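PDB 2GNO: DNA polymerase III, gamma subunit-related protein from Thermotoga maritima, which probably binds DNA and is related to the clamp-loader subunits of bacterial DNA polymerase III. Local coordinates for residues E157-L162 and A209-L214. Sequence-based numbering, arbitrary orientation.
Sequences EELPLL and ACRELL
One face of the Arg211 guanidinium, in the conformer described, is laid against the methyl CD2 of Leu159, which sits 3.3 Å above the plane and is displaced from the centre of the group; CD2 comes within 3.5 Å of Arg211 CZ. The carbonyl oxygen of Glu158 approaches obliquely, 3.9 Å from Arg211 NE, too far for a hydrogen bond. The pair illustrates how a planar cation can rest on an aliphatic branch, the two side chains crossing at about a right angle. Arg211 runs straight through chi2 (-176°), then bends at chi3 (56°), which turns the flat group over the leucine. In the fold, this joins the turn around Leu159, next to helix 155-158 in the AAA+ lid region, to helix 203-219, with helix 166-189 lying between them in the chain. Tyr207 and Leu208 also pack on Leu159, while the Tyr207 hydroxyl is hydrogen-bonded to the backbone N of Leu161. Met184 of helix 166-189 touches both Glu158 and Arg211. Glu158 OE2 stands 4.4 Å from Arg211 NH2, well out of the guanidinium plane, so any attraction is probably one of charge alone; Glu255 OE1 makes a long, weak ion pair with Arg211 NE.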
loop_
_atom_site.group_PDB
_atom_site.type_symbol
_atom_site.label_atom_id
_atom_site.label_comp_id
_atom_site.label_asym_id
_atom_site.label_seq_id
_atom_site.Cartn_x
_atom_site.Cartn_y
_atom_site.Cartn_z
ATOM N N GLU A 157 -7.159 -8.590 -16.424
ATOM C CA GLU A 157 -6.226 -9.720 -16.497
ATOM C C GLU A 157 -4.807 -9.240 -16.868
ATOM O O GLU A 157 -3.818 -9.876 -16.511
ATOM C CB GLU A 157 -6.725 -10.830 -17.444
ATOM C CG GLU A 157 -7.890 -11.706 -16.890
ATOM C CD GLU A 157 -9.222 -10.981 -16.673
ATOM O OE1 GLU A 157 -9.507 -9.980 -17.370
ATOM O OE2 GLU A 157 -10.010 -11.448 -15.823
ATOM N N GLU A 158 -4.733 -8.109 -17.567
ATOM C CA GLU A 158 -3.480 -7.479 -18.002
ATOM C C GLU A 158 -2.763 -6.702 -16.878
ATOM O O GLU A 158 -1.592 -6.341 -17.007
ATOM C CB GLU A 158 -3.846 -6.573 -19.187
ATOM C CG GLU A 158 -2.727 -5.910 -19.954
ATOM C CD GLU A 158 -3.198 -5.329 -21.309
ATOM O OE1 GLU A 158 -4.060 -5.938 -21.996
ATOM O OE2 GLU A 158 -2.664 -4.279 -21.723
ATOM N N LEU A 159 -3.453 -6.466 -15.758
ATOM C CA LEU A 159 -2.914 -5.729 -14.614
ATOM C C LEU A 159 -3.161 -6.538 -13.338
ATOM O O LEU A 159 -4.043 -6.195 -12.552
ATOM C CB LEU A 159 -3.610 -4.380 -14.563
ATOM C CG LEU A 159 -3.422 -3.488 -15.790
ATOM C CD1 LEU A 159 -4.308 -2.261 -15.657
ATOM C CD2 LEU A 159 -1.966 -3.105 -15.995
ATOM N N PRO A 160 -2.377 -7.608 -13.110
ATOM C CA PRO A 160 -2.560 -8.462 -11.935
ATOM C C PRO A 160 -2.541 -7.809 -10.544
ATOM O O PRO A 160 -3.123 -8.383 -9.624
ATOM C CB PRO A 160 -1.413 -9.464 -12.060
ATOM C CG PRO A 160 -1.109 -9.503 -13.488
ATOM C CD PRO A 160 -1.242 -8.093 -13.918
ATOM N N LEU A 161 -1.890 -6.650 -10.378
ATOM C CA LEU A 161 -1.861 -5.969 -9.065
ATOM C C LEU A 161 -3.229 -5.531 -8.548
ATOM O O LEU A 161 -3.417 -5.463 -7.326
ATOM C CB LEU A 161 -0.968 -4.713 -9.092
ATOM C CG LEU A 161 -0.878 -3.768 -7.855
ATOM C CD1 LEU A 161 -0.403 -4.468 -6.571
ATOM C CD2 LEU A 161 0.036 -2.600 -8.145
ATOM N N LEU A 162 -4.166 -5.259 -9.458
ATOM C CA LEU A 162 -5.489 -4.765 -9.088
ATOM C C LEU A 162 -6.261 -5.683 -8.160
ATOM O O LEU A 162 -6.980 -5.209 -7.294
ATOM C CB LEU A 162 -6.328 -4.404 -10.314
ATOM C CG LEU A 162 -5.720 -3.486 -11.375
ATOM C CD1 LEU A 162 -6.806 -3.050 -12.350
ATOM C CD2 LEU A 162 -5.044 -2.293 -10.794
ATOM N N ALA A 209 3.789 3.026 -14.667
ATOM C CA ALA A 209 5.125 3.511 -15.054
ATOM C C ALA A 209 6.151 2.396 -14.833
ATOM O O ALA A 209 7.064 2.235 -15.647
ATOM C CB ALA A 209 5.496 4.747 -14.273
ATOM N N CYS A 210 6.026 1.657 -13.728
ATOM C CA CYS A 210 6.924 0.512 -13.470
ATOM C C CYS A 210 6.764 -0.549 -14.564
ATOM O O CYS A 210 7.761 -1.057 -15.044
ATOM C CB CYS A 210 6.757 -0.072 -12.083
ATOM S SG CYS A 210 7.545 0.991 -10.864
ATOM N N ARG A 211 5.524 -0.882 -14.918
ATOM C CA ARG A 211 5.249 -1.847 -15.987
ATOM C C ARG A 211 5.904 -1.403 -17.294
ATOM O O ARG A 211 6.542 -2.203 -17.979
ATOM C CB ARG A 211 3.744 -2.055 -16.203
ATOM C CG ARG A 211 3.079 -2.941 -15.164
ATOM C CD ARG A 211 1.599 -3.219 -15.445
ATOM N NE ARG A 211 1.335 -3.804 -16.775
ATOM C CZ ARG A 211 1.000 -3.134 -17.894
ATOM N NH1 ARG A 211 0.881 -1.808 -17.937
ATOM N NH2 ARG A 211 0.785 -3.803 -19.010
ATOM N N GLU A 212 5.748 -0.122 -17.620
ATOM C CA GLU A 212 6.335 0.454 -18.815
ATOM C C GLU A 212 7.860 0.439 -18.808
ATOM O O GLU A 212 8.469 0.154 -19.837
ATOM C CB GLU A 212 5.829 1.882 -18.999
ATOM C CG GLU A 212 6.390 2.651 -20.184
ATOM C CD GLU A 212 6.141 1.980 -21.498
ATOM O OE1 GLU A 212 5.091 1.327 -21.685
ATOM O OE2 GLU A 212 6.994 2.159 -22.377
ATOM N N LEU A 213 8.478 0.757 -17.678
ATOM C CA LEU A 213 9.931 0.736 -17.610
ATOM C C LEU A 213 10.439 -0.711 -17.818
ATOM O O LEU A 213 11.458 -0.913 -18.478
ATOM C CB LEU A 213 10.433 1.282 -16.273
ATOM C CG LEU A 213 11.964 1.402 -16.160
ATOM C CD1 LEU A 213 12.524 2.373 -17.184
ATOM C CD2 LEU A 213 12.428 1.749 -14.780
ATOM N N LEU A 214 9.745 -1.698 -17.247
ATOM C CA LEU A 214 10.144 -3.096 -17.413
ATOM C C LEU A 214 10.055 -3.547 -18.845
ATOM O O LEU A 214 10.918 -4.320 -19.298
ATOM C CB LEU A 214 9.320 -4.036 -16.560
ATOM C CG LEU A 214 9.604 -3.945 -15.076
ATOM C CD1 LEU A 214 8.556 -4.700 -14.287
ATOM C CD2 LEU A 214 11.016 -4.453 -14.752
#